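Local coordinates for DUF871 domain-containing protein (Enterococcus faecalis, PDB 2P0O) that is of unproven function but probably hydrolyses 6-phospho-N-acetylmuramyl glycosides, combining a TIM-barrel domain with a cyclophilin-like one, at residues A[65-70]-A[142-147]; A[81-86]-A[104-109]; A[130-133]-A[137-140]; A[166-171]-A[213-218]. All blocks are in the same frame, centred on the assembly; numbering follows the deposited sequence.

Contact 1 (A[65-70]-A[142-147])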
loop_
_atom_site.group_PDB
_atom_site.type_symbol
_atom_site.label_atom_id
_atom_site.label_comp_id
_atom_site.label_asym_id
_atom_site.label_seq_id
_atom_site.Cartn_x
_atom_site.Cartn_y
_atom_site.Cartn_z
ATOM N N LYS A 65 9.298 11.530 -6.775
ATOM C CA LYS A 65 8.414 12.294 -7.617
ATOM C C LYS A 65 7.402 13.035 -6.757
ATOM O O LYS A 65 7.192 12.676 -5.587
ATOM C CB LYS A 65 7.751 11.346 -8.607
ATOM C CG LYS A 65 8.794 10.710 -9.525
ATOM C CD LYS A 65 8.169 9.849 -10.603
ATOM C CE LYS A 65 7.674 10.702 -11.755
ATOM N NZ LYS A 65 6.841 9.879 -12.678
ATOM N N ILE A 66 6.820 14.094 -7.323
ATOM C CA ILE A 66 5.747 14.833 -6.678
ATOM C C ILE A 66 4.629 15.127 -7.670
ATOM O O ILE A 66 4.816 15.855 -8.647
ATOM C CB ILE A 66 6.194 16.191 -6.085
ATOM C CG1 ILE A 66 7.335 16.039 -5.074
ATOM C CG2 ILE A 66 5.016 16.863 -5.418
ATOM C CD1 ILE A 66 7.861 17.393 -4.527
HETATM N N MSE A 67 3.467 14.553 -7.407
HETATM C CA MSE A 67 2.281 14.870 -8.158
HETATM C C MSE A 67 1.543 15.893 -7.305
HETATM O O MSE A 67 1.266 15.641 -6.117
HETATM C CB MSE A 67 1.483 13.576 -8.389
HETATM C CG MSE A 67 0.012 13.735 -8.855
HETATM SE SE MSE A 67 -0.077 14.708 -10.559
HETATM C CE MSE A 67 0.843 13.482 -11.781
ATOM N N VAL A 68 1.237 17.050 -7.882
ATOM C CA VAL A 68 0.485 18.071 -7.159
ATOM C C VAL A 68 -0.952 18.190 -7.691
ATOM O O VAL A 68 -1.186 18.534 -8.863
ATOM C CB VAL A 68 1.159 19.478 -7.208
ATOM C CG1 VAL A 68 0.295 20.521 -6.514
ATOM C CG2 VAL A 68 2.588 19.468 -6.609
ATOM N N ASP A 69 -1.912 17.921 -6.820
ATOM C CA ASP A 69 -3.304 18.104 -7.158
ATOM C C ASP A 69 -3.694 19.515 -6.707
ATOM O O ASP A 69 -3.633 19.849 -5.525
ATOM C CB ASP A 69 -4.154 17.011 -6.510
ATOM C CG ASP A 69 -5.642 17.160 -6.808
ATOM O OD1 ASP A 69 -6.284 18.088 -6.276
ATOM O OD2 ASP A 69 -6.180 16.331 -7.558
ATOM N N ILE A 70 -4.073 20.342 -7.670
ATOM C CA ILE A 70 -4.291 21.764 -7.419
ATOM C C ILE A 70 -5.283 22.320 -8.435
ATOM O O ILE A 70 -5.281 21.913 -9.604
ATOM C CB ILE A 70 -2.931 22.533 -7.475
ATOM C CG1 ILE A 70 -3.058 23.987 -7.028
ATOM C CG2 ILE A 70 -2.276 22.417 -8.854
ATOM C CD1 ILE A 70 -1.693 24.669 -6.871
ATOM N N GLU A 142 -1.428 9.968 -15.980
ATOM C CA GLU A 142 -1.658 9.124 -14.809
ATOM C C GLU A 142 -3.093 9.295 -14.364
ATOM O O GLU A 142 -3.501 10.402 -13.997
ATOM C CB GLU A 142 -0.700 9.501 -13.674
ATOM C CG GLU A 142 0.754 9.419 -14.110
ATOM C CD GLU A 142 1.780 9.746 -13.036
ATOM O OE1 GLU A 142 1.423 10.186 -11.914
ATOM O OE2 GLU A 142 2.978 9.528 -13.319
ATOM N N ALA A 143 -3.876 8.224 -14.424
ATOM C CA ALA A 143 -5.255 8.318 -13.978
ATOM C C ALA A 143 -5.249 7.975 -12.502
ATOM O O ALA A 143 -4.935 6.834 -12.142
ATOM C CB ALA A 143 -6.143 7.366 -14.774
ATOM N N TRP A 144 -5.531 8.974 -11.664
ATOM C CA TRP A 144 -5.560 8.809 -10.196
ATOM C C TRP A 144 -6.970 8.644 -9.669
ATOM O O TRP A 144 -7.869 9.463 -9.948
ATOM C CB TRP A 144 -4.957 10.014 -9.469
ATOM C CG TRP A 144 -3.506 10.134 -9.574
ATOM C CD1 TRP A 144 -2.793 10.466 -10.694
ATOM C CD2 TRP A 144 -2.549 9.950 -8.526
ATOM N NE1 TRP A 144 -1.457 10.486 -10.411
ATOM C CE2 TRP A 144 -1.268 10.169 -9.092
ATOM C CE3 TRP A 144 -2.641 9.582 -7.175
ATOM C CZ2 TRP A 144 -0.085 10.076 -8.347
ATOM C CZ3 TRP A 144 -1.462 9.473 -6.424
ATOM C CH2 TRP A 144 -0.204 9.717 -7.015
ATOM N N HIS A 145 -7.169 7.586 -8.897
ATOM C CA HIS A 145 -8.410 7.442 -8.157
ATOM C C HIS A 145 -8.425 8.423 -7.015
ATOM O O HIS A 145 -7.397 8.973 -6.629
ATOM C CB HIS A 145 -8.514 6.036 -7.608
ATOM C CG HIS A 145 -8.881 5.033 -8.647
ATOM N ND1 HIS A 145 -10.186 4.826 -9.044
ATOM C CD2 HIS A 145 -8.121 4.176 -9.364
ATOM C CE1 HIS A 145 -10.209 3.890 -9.976
ATOM N NE2 HIS A 145 -8.968 3.480 -10.186
ATOM N N ASN A 146 -9.605 8.658 -6.496
ATOM C CA ASN A 146 -9.781 9.486 -5.351
ATOM C C ASN A 146 -9.631 8.690 -4.083
ATOM O O ASN A 146 -9.519 7.454 -4.135
ATOM C CB ASN A 146 -11.179 10.069 -5.408
ATOM C CG ASN A 146 -11.361 11.020 -6.577
ATOM O OD1 ASN A 146 -10.432 11.713 -6.978
ATOM N ND2 ASN A 146 -12.592 11.100 -7.090
ATOM N N TYR A 147 -9.627 9.390 -2.944
ATOM C CA TYR A 147 -9.796 8.734 -1.634
ATOM C C TYR A 147 -11.046 9.217 -0.930
ATOM O O TYR A 147 -11.674 10.188 -1.352
ATOM C CB TYR A 147 -8.564 8.877 -0.733
ATOM C CG TYR A 147 -8.064 10.291 -0.574
ATOM C CD1 TYR A 147 -8.787 11.218 0.165
ATOM C CD2 TYR A 147 -6.865 10.692 -1.150
ATOM C CE1 TYR A 147 -8.345 12.539 0.325
ATOM C CE2 TYR A 147 -6.409 12.009 -1.005
ATOM C CZ TYR A 147 -7.150 12.914 -0.251
ATOM O OH TYR A 147 -6.721 14.201 -0.074
#

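Contact 2 (A[81-86]-A[104-109])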
loop_
_atom_site.group_PDB
_atom_site.type_symbol
_atom_site.label_atom_id
_atom_site.label_comp_id
_atom_site.label_asym_id
_atom_site.label_seq_id
_atom_site.Cartn_x
_atom_site.Cartn_y
_atom_site.Cartn_z
ATOM N N SER A 81 2.184 29.614 -13.425
ATOM C CA SER A 81 1.225 29.497 -14.521
ATOM C C SER A 81 1.459 28.174 -15.257
ATOM O O SER A 81 2.609 27.699 -15.385
ATOM C CB SER A 81 1.300 30.690 -15.484
ATOM O OG SER A 81 2.420 30.593 -16.352
ATOM N N PHE A 82 0.361 27.587 -15.730
ATOM C CA PHE A 82 0.407 26.295 -16.401
ATOM C C PHE A 82 1.172 26.311 -17.750
ATOM O O PHE A 82 1.613 25.271 -18.253
ATOM C CB PHE A 82 -1.013 25.773 -16.594
ATOM C CG PHE A 82 -1.081 24.299 -16.771
ATOM C CD1 PHE A 82 -1.076 23.458 -15.664
ATOM C CD2 PHE A 82 -1.139 23.743 -18.038
ATOM C CE1 PHE A 82 -1.131 22.082 -15.813
ATOM C CE2 PHE A 82 -1.187 22.372 -18.199
ATOM C CZ PHE A 82 -1.192 21.534 -17.073
ATOM N N ASP A 83 1.319 27.496 -18.325
ATOM C CA ASP A 83 1.974 27.644 -19.621
ATOM C C ASP A 83 3.468 27.926 -19.467
ATOM O O ASP A 83 4.217 27.909 -20.452
ATOM C CB ASP A 83 1.296 28.754 -20.446
ATOM C CG ASP A 83 -0.171 28.453 -20.751
ATOM O OD1 ASP A 83 -0.614 27.285 -20.574
ATOM O OD2 ASP A 83 -0.885 29.388 -21.168
ATOM N N GLU A 84 3.891 28.194 -18.231
ATOM C CA GLU A 84 5.316 28.486 -17.963
ATOM C C GLU A 84 5.787 27.585 -16.820
ATOM O O GLU A 84 5.827 27.995 -15.642
ATOM C CB GLU A 84 5.520 29.989 -17.611
ATOM C CG GLU A 84 5.202 30.949 -18.772
ATOM C CD GLU A 84 6.102 30.707 -19.999
ATOM O OE1 GLU A 84 6.826 29.663 -20.005
ATOM O OE2 GLU A 84 6.078 31.559 -20.961
ATOM N N LEU A 85 6.131 26.352 -17.186
ATOM C CA LEU A 85 6.360 25.287 -16.182
ATOM C C LEU A 85 7.855 25.113 -15.766
ATOM O O LEU A 85 8.019 24.345 -14.770
ATOM C CB LEU A 85 5.746 23.955 -16.701
ATOM C CG LEU A 85 4.235 23.823 -16.976
ATOM C CD1 LEU A 85 3.928 22.729 -17.985
ATOM C CD2 LEU A 85 3.425 23.572 -15.723
ATOM N N GLU A 86 8.783 25.765 -16.440
ATOM C CA GLU A 86 10.191 25.587 -16.033
ATOM C C GLU A 86 10.516 25.800 -14.524
ATOM O O GLU A 86 11.119 24.927 -13.870
ATOM C CB GLU A 86 11.118 26.389 -16.950
ATOM C CG GLU A 86 11.325 25.784 -18.298
ATOM C CD GLU A 86 10.048 26.168 -19.399
ATOM O OE1 GLU A 86 10.300 27.333 -20.049
ATOM O OE2 GLU A 86 8.915 25.274 -19.315
ATOM N N ILE A 104 -8.213 20.371 -21.780
ATOM C CA ILE A 104 -7.641 19.115 -22.244
ATOM C C ILE A 104 -6.445 19.401 -23.157
ATOM O O ILE A 104 -5.416 18.706 -23.089
ATOM C CB ILE A 104 -8.708 18.263 -22.980
ATOM C CG1 ILE A 104 -9.793 17.767 -22.003
ATOM C CG2 ILE A 104 -8.081 17.105 -23.722
ATOM C CD1 ILE A 104 -9.337 16.717 -21.005
ATOM N N GLU A 105 -6.586 20.444 -23.970
ATOM C CA GLU A 105 -5.546 20.887 -24.881
ATOM C C GLU A 105 -4.269 21.366 -24.181
ATOM O O GLU A 105 -3.157 21.022 -24.601
ATOM C CB GLU A 105 -6.089 21.986 -25.795
ATOM C CG GLU A 105 -5.103 22.443 -26.848
ATOM C CD GLU A 105 -5.491 23.763 -27.485
ATOM O OE1 GLU A 105 -6.666 24.185 -27.346
ATOM O OE2 GLU A 105 -4.616 24.377 -28.145
ATOM N N GLN A 106 -4.431 22.168 -23.131
ATOM C CA GLN A 106 -3.298 22.602 -22.323
ATOM C C GLN A 106 -2.602 21.393 -21.722
ATOM O O GLN A 106 -1.366 21.297 -21.716
ATOM C CB GLN A 106 -3.771 23.528 -21.211
ATOM C CG GLN A 106 -4.061 24.943 -21.684
ATOM C CD GLN A 106 -4.788 25.726 -20.630
ATOM O OE1 GLN A 106 -5.871 25.339 -20.199
ATOM N NE2 GLN A 106 -4.191 26.814 -20.183
HETATM N N MSE A 107 -3.423 20.466 -21.248
HETATM C CA MSE A 107 -2.970 19.250 -20.617
HETATM C C MSE A 107 -2.171 18.353 -21.542
HETATM O O MSE A 107 -1.172 17.783 -21.120
HETATM C CB MSE A 107 -4.156 18.497 -20.040
HETATM C CG MSE A 107 -4.517 18.980 -18.653
HETATM SE SE MSE A 107 -6.091 18.071 -17.881
HETATM C CE MSE A 107 -6.014 16.368 -18.843
ATOM N N ALA A 108 -2.625 18.229 -22.786
ATOM C CA ALA A 108 -1.918 17.456 -23.799
ATOM C C ALA A 108 -0.527 18.041 -24.044
ATOM O O ALA A 108 0.475 17.325 -23.945
ATOM C CB ALA A 108 -2.723 17.416 -25.089
ATOM N N HIS A 109 -0.479 19.346 -24.326
ATOM C CA HIS A 109 0.775 20.074 -24.489
ATOM C C HIS A 109 1.700 19.919 -23.303
ATOM O O HIS A 109 2.911 19.750 -23.480
ATOM C CB HIS A 109 0.518 21.564 -24.718
ATOM C CG HIS A 109 0.119 21.900 -26.122
ATOM N ND1 HIS A 109 -1.044 21.435 -26.700
ATOM C CD2 HIS A 109 0.722 22.670 -27.061
ATOM C CE1 HIS A 109 -1.141 21.898 -27.935
ATOM N NE2 HIS A 109 -0.082 22.651 -28.178
#

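Contact 3 (A[130-133]-A[137-140])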
loop_
_atom_site.group_PDB
_atom_site.type_symbol
_atom_site.label_atom_id
_atom_site.label_comp_id
_atom_site.label_asym_id
_atom_site.label_seq_id
_atom_site.Cartn_x
_atom_site.Cartn_y
_atom_site.Cartn_z
ATOM N N GLU A 130 -9.755 13.446 -27.017
ATOM C CA GLU A 130 -9.315 14.822 -27.296
ATOM C C GLU A 130 -7.813 14.971 -27.040
ATOM O O GLU A 130 -7.104 15.654 -27.789
ATOM C CB GLU A 130 -10.123 15.819 -26.465
ATOM C CG GLU A 130 -9.872 17.276 -26.817
ATOM C CD GLU A 130 -10.693 18.247 -25.974
ATOM O OE1 GLU A 130 -11.441 17.792 -25.073
ATOM O OE2 GLU A 130 -10.584 19.470 -26.218
ATOM N N LEU A 131 -7.351 14.311 -25.980
ATOM C CA LEU A 131 -5.930 14.201 -25.657
ATOM C C LEU A 131 -5.131 13.511 -26.766
ATOM O O LEU A 131 -4.012 13.916 -27.057
ATOM C CB LEU A 131 -5.746 13.424 -24.355
ATOM C CG LEU A 131 -6.123 14.113 -23.046
ATOM C CD1 LEU A 131 -6.394 13.062 -21.959
ATOM C CD2 LEU A 131 -5.050 15.110 -22.624
ATOM N N LYS A 132 -5.695 12.447 -27.342
ATOM C CA LYS A 132 -5.163 11.832 -28.562
ATOM C C LYS A 132 -5.035 12.863 -29.666
ATOM O O LYS A 132 -3.965 13.023 -30.244
ATOM C CB LYS A 132 -6.078 10.707 -29.062
ATOM C CG LYS A 132 -5.725 9.294 -28.605
ATOM C CD LYS A 132 -4.564 8.713 -29.419
ATOM C CE LYS A 132 -4.777 7.226 -29.704
ATOM N NZ LYS A 132 -5.516 7.008 -30.999
ATOM N N ALA A 133 -6.133 13.572 -29.926
ATOM C CA ALA A 133 -6.215 14.538 -31.019
ATOM C C ALA A 133 -5.186 15.648 -30.858
ATOM O O ALA A 133 -4.757 16.269 -31.842
ATOM C CB ALA A 133 -7.609 15.121 -31.084
ATOM N N ASP A 137 1.371 12.888 -24.728
ATOM C CA ASP A 137 2.255 11.792 -24.383
ATOM C C ASP A 137 1.473 10.918 -23.371
ATOM O O ASP A 137 1.381 11.236 -22.186
ATOM C CB ASP A 137 3.563 12.373 -23.814
ATOM C CG ASP A 137 4.642 11.313 -23.548
ATOM O OD1 ASP A 137 4.305 10.129 -23.289
ATOM O OD2 ASP A 137 5.852 11.683 -23.583
ATOM N N PHE A 138 0.874 9.839 -23.869
ATOM C CA PHE A 138 0.040 8.943 -23.059
ATOM C C PHE A 138 0.851 8.159 -22.044
ATOM O O PHE A 138 0.290 7.634 -21.068
ATOM C CB PHE A 138 -0.765 7.986 -23.954
ATOM C CG PHE A 138 -2.099 8.543 -24.388
ATOM C CD1 PHE A 138 -2.175 9.734 -25.125
ATOM C CD2 PHE A 138 -3.285 7.883 -24.055
ATOM C CE1 PHE A 138 -3.419 10.257 -25.516
ATOM C CE2 PHE A 138 -4.519 8.394 -24.438
ATOM C CZ PHE A 138 -4.588 9.584 -25.177
ATOM N N SER A 139 2.167 8.098 -22.277
ATOM C CA SER A 139 3.135 7.505 -21.351
ATOM C C SER A 139 3.343 8.423 -20.155
ATOM O O SER A 139 3.947 8.018 -19.155
ATOM C CB SER A 139 4.486 7.242 -22.035
ATOM O OG SER A 139 5.371 8.344 -21.872
ATOM N N ARG A 140 2.851 9.657 -20.251
ATOM C CA ARG A 140 2.928 10.569 -19.108
ATOM C C ARG A 140 1.598 10.948 -18.449
ATOM O O ARG A 140 1.521 11.895 -17.666
ATOM C CB ARG A 140 3.751 11.776 -19.496
ATOM C CG ARG A 140 5.159 11.315 -19.733
ATOM C CD ARG A 140 6.024 12.430 -19.916
ATOM N NE ARG A 140 6.583 12.943 -18.680
ATOM C CZ ARG A 140 7.548 13.845 -18.713
ATOM N NH1 ARG A 140 7.981 14.252 -19.894
ATOM N NH2 ARG A 140 8.071 14.334 -17.607
#

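Contact 4 (A[166-171]-A[213-218]). With NA (sodium ion), chain C.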
loop_
_atom_site.group_PDB
_atom_site.type_symbol
_atom_site.label_atom_id
_atom_site.label_comp_id
_atom_site.label_asym_id
_atom_site.label_seq_id
_atom_site.Cartn_x
_atom_site.Cartn_y
_atom_site.Cartn_z
ATOM N N TRP A 166 -10.458 -0.739 -18.428
ATOM C CA TRP A 166 -10.785 0.292 -19.409
ATOM C C TRP A 166 -9.658 1.311 -19.505
ATOM O O TRP A 166 -9.117 1.536 -20.591
ATOM C CB TRP A 166 -12.094 0.969 -19.005
ATOM C CG TRP A 166 -12.554 2.092 -19.892
ATOM C CD1 TRP A 166 -13.042 1.984 -21.177
ATOM C CD2 TRP A 166 -12.630 3.487 -19.553
ATOM N NE1 TRP A 166 -13.400 3.230 -21.655
ATOM C CE2 TRP A 166 -13.159 4.167 -20.680
ATOM C CE3 TRP A 166 -12.300 4.229 -18.413
ATOM C CZ2 TRP A 166 -13.354 5.553 -20.695
ATOM C CZ3 TRP A 166 -12.501 5.599 -18.425
ATOM C CH2 TRP A 166 -13.016 6.249 -19.557
ATOM N N LEU A 167 -9.293 1.904 -18.367
ATOM C CA LEU A 167 -8.198 2.881 -18.324
ATOM C C LEU A 167 -6.941 2.338 -18.983
ATOM O O LEU A 167 -6.358 3.002 -19.835
ATOM C CB LEU A 167 -7.915 3.377 -16.890
ATOM C CG LEU A 167 -9.018 4.190 -16.200
ATOM C CD1 LEU A 167 -8.827 4.286 -14.682
ATOM C CD2 LEU A 167 -9.206 5.576 -16.803
ATOM N N LYS A 168 -6.535 1.127 -18.614
ATOM C CA LYS A 168 -5.313 0.537 -19.160
ATOM C C LYS A 168 -5.452 0.230 -20.655
ATOM O O LYS A 168 -4.479 0.320 -21.413
ATOM C CB LYS A 168 -4.919 -0.737 -18.399
ATOM C CG LYS A 168 -4.631 -0.553 -16.891
ATOM C CD LYS A 168 -3.304 0.129 -16.618
ATOM C CE LYS A 168 -2.136 -0.813 -16.855
ATOM N NZ LYS A 168 -0.884 -0.062 -17.125
ATOM N N GLU A 169 -6.668 -0.145 -21.061
ATOM C CA GLU A 169 -6.990 -0.436 -22.456
ATOM C C GLU A 169 -6.845 0.829 -23.280
ATOM O O GLU A 169 -6.537 0.762 -24.462
ATOM C CB GLU A 169 -8.428 -0.941 -22.559
ATOM C CG GLU A 169 -8.601 -2.215 -23.372
ATOM C CD GLU A 169 -9.355 -3.290 -22.580
ATOM O OE1 GLU A 169 -10.539 -3.057 -22.210
ATOM O OE2 GLU A 169 -8.747 -4.360 -22.316
ATOM N N LEU A 170 -7.074 1.975 -22.634
ATOM C CA LEU A 170 -6.918 3.293 -23.253
ATOM C C LEU A 170 -5.483 3.821 -23.201
ATOM O O LEU A 170 -5.244 4.961 -23.590
ATOM C CB LEU A 170 -7.864 4.322 -22.612
ATOM C CG LEU A 170 -9.388 4.188 -22.739
ATOM C CD1 LEU A 170 -10.069 5.329 -22.004
ATOM C CD2 LEU A 170 -9.858 4.139 -24.194
ATOM N N GLY A 171 -4.545 3.008 -22.711
ATOM C CA GLY A 171 -3.125 3.388 -22.637
ATOM C C GLY A 171 -2.636 4.122 -21.388
ATOM O O GLY A 171 -1.471 4.510 -21.317
ATOM N N ASP A 213 -2.263 -6.484 -8.434
ATOM C CA ASP A 213 -3.326 -6.462 -9.446
ATOM C C ASP A 213 -2.729 -6.027 -10.791
ATOM O O ASP A 213 -2.020 -5.019 -10.850
ATOM C CB ASP A 213 -4.459 -5.545 -9.025
ATOM C CG ASP A 213 -5.618 -5.595 -9.982
ATOM O OD1 ASP A 213 -6.580 -6.355 -9.705
ATOM O OD2 ASP A 213 -5.564 -4.916 -11.030
ATOM N N PRO A 214 -2.984 -6.794 -11.870
ATOM C CA PRO A 214 -2.344 -6.484 -13.152
ATOM C C PRO A 214 -2.782 -5.142 -13.757
ATOM O O PRO A 214 -2.150 -4.654 -14.699
ATOM C CB PRO A 214 -2.755 -7.655 -14.051
ATOM C CG PRO A 214 -3.974 -8.218 -13.416
ATOM C CD PRO A 214 -3.838 -7.997 -11.946
ATOM N N TYR A 215 -3.833 -4.542 -13.208
ATOM C CA TYR A 215 -4.330 -3.268 -13.731
ATOM C C TYR A 215 -4.067 -2.037 -12.861
ATOM O O TYR A 215 -4.600 -0.965 -13.140
ATOM C CB TYR A 215 -5.825 -3.379 -14.038
ATOM C CG TYR A 215 -6.095 -4.464 -15.040
ATOM C CD1 TYR A 215 -5.787 -4.277 -16.392
ATOM C CD2 TYR A 215 -6.622 -5.691 -14.639
ATOM C CE1 TYR A 215 -6.015 -5.292 -17.331
ATOM C CE2 TYR A 215 -6.857 -6.712 -15.569
ATOM C CZ TYR A 215 -6.551 -6.504 -16.906
ATOM O OH TYR A 215 -6.793 -7.507 -17.818
ATOM N N VAL A 216 -3.270 -2.198 -11.807
ATOM C CA VAL A 216 -2.873 -1.077 -10.954
ATOM C C VAL A 216 -1.377 -0.866 -11.161
ATOM O O VAL A 216 -0.588 -1.832 -11.132
ATOM C CB VAL A 216 -3.155 -1.364 -9.461
ATOM C CG1 VAL A 216 -2.660 -0.201 -8.566
ATOM C CG2 VAL A 216 -4.654 -1.654 -9.246
ATOM N N ASP A 217 -0.963 0.373 -11.349
ATOM C CA ASP A 217 0.454 0.615 -11.578
ATOM C C ASP A 217 1.142 1.156 -10.336
ATOM O O ASP A 217 2.347 0.939 -10.146
ATOM C CB ASP A 217 0.659 1.525 -12.787
ATOM C CG ASP A 217 0.071 0.928 -14.050
ATOM O OD1 ASP A 217 0.621 -0.080 -14.545
ATOM O OD2 ASP A 217 -0.952 1.444 -14.542
ATOM N N ALA A 218 0.376 1.811 -9.465
ATOM C CA ALA A 218 0.959 2.462 -8.293
ATOM C C ALA A 218 0.013 2.531 -7.116
ATOM O O ALA A 218 -1.210 2.642 -7.294
ATOM C CB ALA A 218 1.467 3.847 -8.656
HETATM NA NA NA C . 0.063 -4.164 -10.558
#

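Contact 1 (A[65-70]-A[142-147])
Met67, a selenomethionine, and Trp144 run alongside each other, pointing opposite ways, and the chain of Met67 comes obliquely over the rim of the indole. Its CG sits 3.4 Å above the ring plane of Trp144, displaced toward the rim, and comes closest to Trp144 CZ2 at 3.7 Å. With CG anti to the backbone N (chi1 165°) and two further bends at chi2 and chi3, the chain of Met67 curls back on itself. This brings SE to 5.1 Å from the centroid of the five-membered ring of Trp144, an oblique Met-aromatic contact, and turns the CE methyl toward Glu142, where CE lies 3.3 Å from OE1. Glu142 is extended beyond CG and carries its carboxylate past that methyl. Its OE1 accepts the indole N-H of Trp144 on the anti lone pair: NE1 to OE1 is 3.3 Å, at 148° on the hydrogen. That rather long bond ties the indole N-H to the carboxylate two residues back along its own strand, beside the selenomethionine. The other oxygen, OE2, is only distantly paired with Lys65, whose NZ lies 3.9 Å away in a long salt bridge; the ammonium's stronger partner is Asp115. Around the same indole, Phe175 stacks on Trp144 and Tyr220 meets it edge-to-face. The two strands, 65-70 and 141-144, are third and sixth in the barrel; the axes of their short segments approach to 11.2 Å, and as non-neighbours they share no backbone bonds. Side chains meeting across the middle in this way make up the interior packing of an eight-stranded TIM barrel.

Contact 2 (A[81-86]-A[104-109])
Phe82 reaches from the loop before helix 86-91 to the flank of helix 104-111, and its side chain carries most of the meeting. CB leaves a type I turn running from Ser81 to Glu84, closed by the bond from Glu84 N to Ser81 O. CG stands anti to the backbone N (chi1 -158°), which swings the ring out of the turn and toward the helix. Along one side of the ring, CD2 lies 4.1 Å from Gln106 CB. One atom further, CE2 comes to 3.7 Å from the carbonyl O of Gln106, and this oxygen sits at the ring edge in the plane of the aromatic group, where the slightly positive C-H rim of Phe82 faces it. At the far end CZ approaches the chain of the selenomethionine Met107, 4.5 Å from its CG. On the barrel side the same ring packs on Leu96 and Met98 of strand 95-98 and Ile116 of strand 115-119.

The polar side of the contact is looser. Asp83 OD1 lies 3.6 Å from Gln106 NE2, with carboxylate and amide planes turned 65° apart, and no hydrogen bond forms. The amide's firmer tie is to the residue just before the helix, where Gln106 OE1 accepts from the backbone N of Thr103. Met107 points its CB away from the loop and continues inward to Ile116 and Leu118. A loop aromatic wedged between an outer helix and the strands beneath it belongs to the helix-on-sheet layer of a TIM barrel.

Contact 3 (A[130-133]-A[137-140])
Phe138 folds back from the loop onto the end of helix 125-133, inside the alpha-to-beta connection of a TIM barrel that leads on to strand 141-144. The tight part is the tip of its ring. CE1 lies 3.6 Å from the backbone N of Lys132, which stands at the ring edge and in its plane, and Phe138 CE1 is also 3.9 Å from the carbonyl C of Leu131. CZ meets two side chains at once: Leu131 CB at 4.1 Å and, more closely, Lys132 CG, whose chain runs at about a right angle to that of Phe138. Leu131 is buried, and its far end continues into helix 104-111, packing on Ile104, Met107 and Ala108.

The outer side is different. Lys132 is exposed, and beyond CG its chain bends at each torsion and leads away, so only its aliphatic root takes part. The loop is shaped by its own bonds: Arg140 N donates to Asp137 O, while Asp137 OD1 receives a weak bond from Ser139 N. Arg140 turns its guanidinium to Asp115 in a salt bridge through NE. The closest side-chain approach of the contact is Lys132 CG to Phe138 CZ, 3.6 Å.

Contact 4 (A[166-171]-A[213-218])
Helix 157-169 ends in a Schellman motif at Gly171, whose positive phi (88°) accompanies the bond from Gly171 N to Lys168 O, while the loop packed against it turns through a type I beta turn from Asp213 to Val216. Both lie where helices lead back into strands at the N-terminal end of a TIM barrel, residues 213-218 running into strand 218-221. The turn is closed by Val216 N to Asp213 O and reinforced by an Asx turn, Tyr215 N giving its hydrogen to Asp213 OD2 at 2.8 Å. The same turn offers carbonyls to a sodium ion: Asp213 O at 2.3 Å and Val216 O at 2.5 Å, with Met211 O as the third protein ligand.

Between the segments Lys168 does nearly all the work. It lays CG at the edge of the Tyr215 ring, in its plane and 3.9 Å from CD1; bends at chi2 and chi3 (-74° and -75°) then carry CD past the carbonyl O of Tyr215 and NZ to Asp217. Asp217 has a second tie, because OD2 also accepts from the backbone N of Val174, fixing the carboxylate against the adjoining strand 173-178. The ammonium sits in the fork of that carboxylate, on the syn lone pairs of both oxygens, with Lys168 NZ 3.0 Å from Asp217 OD1 and 3.0 Å from Asp217 OD2.

All four contacts lie in the TIM-barrel domain, and none reaches the C-terminal part of the chain. Contact 1 spans the barrel interior between strands 65-70 and 141-144; contacts 2 and 3 are nested within the loop it closes, and contact 4 follows. Contacts 2 and 3, with centres 13 Å apart, touch through neighbouring helices 104-111 and 125-133, where Ile104 and Met107 meet Leu131. Contact 3 in turn reaches contact 4 through Phe138 and Leu170, and Ala143 of contact 1 packs on Leu167 of contact 4. Contacts 2 and 4 stay about 11 Å apart at their nearest atoms. The contacts thus form a chain, 2 to 3 to 4 to 1, running from the barrel's outer helices to its interior.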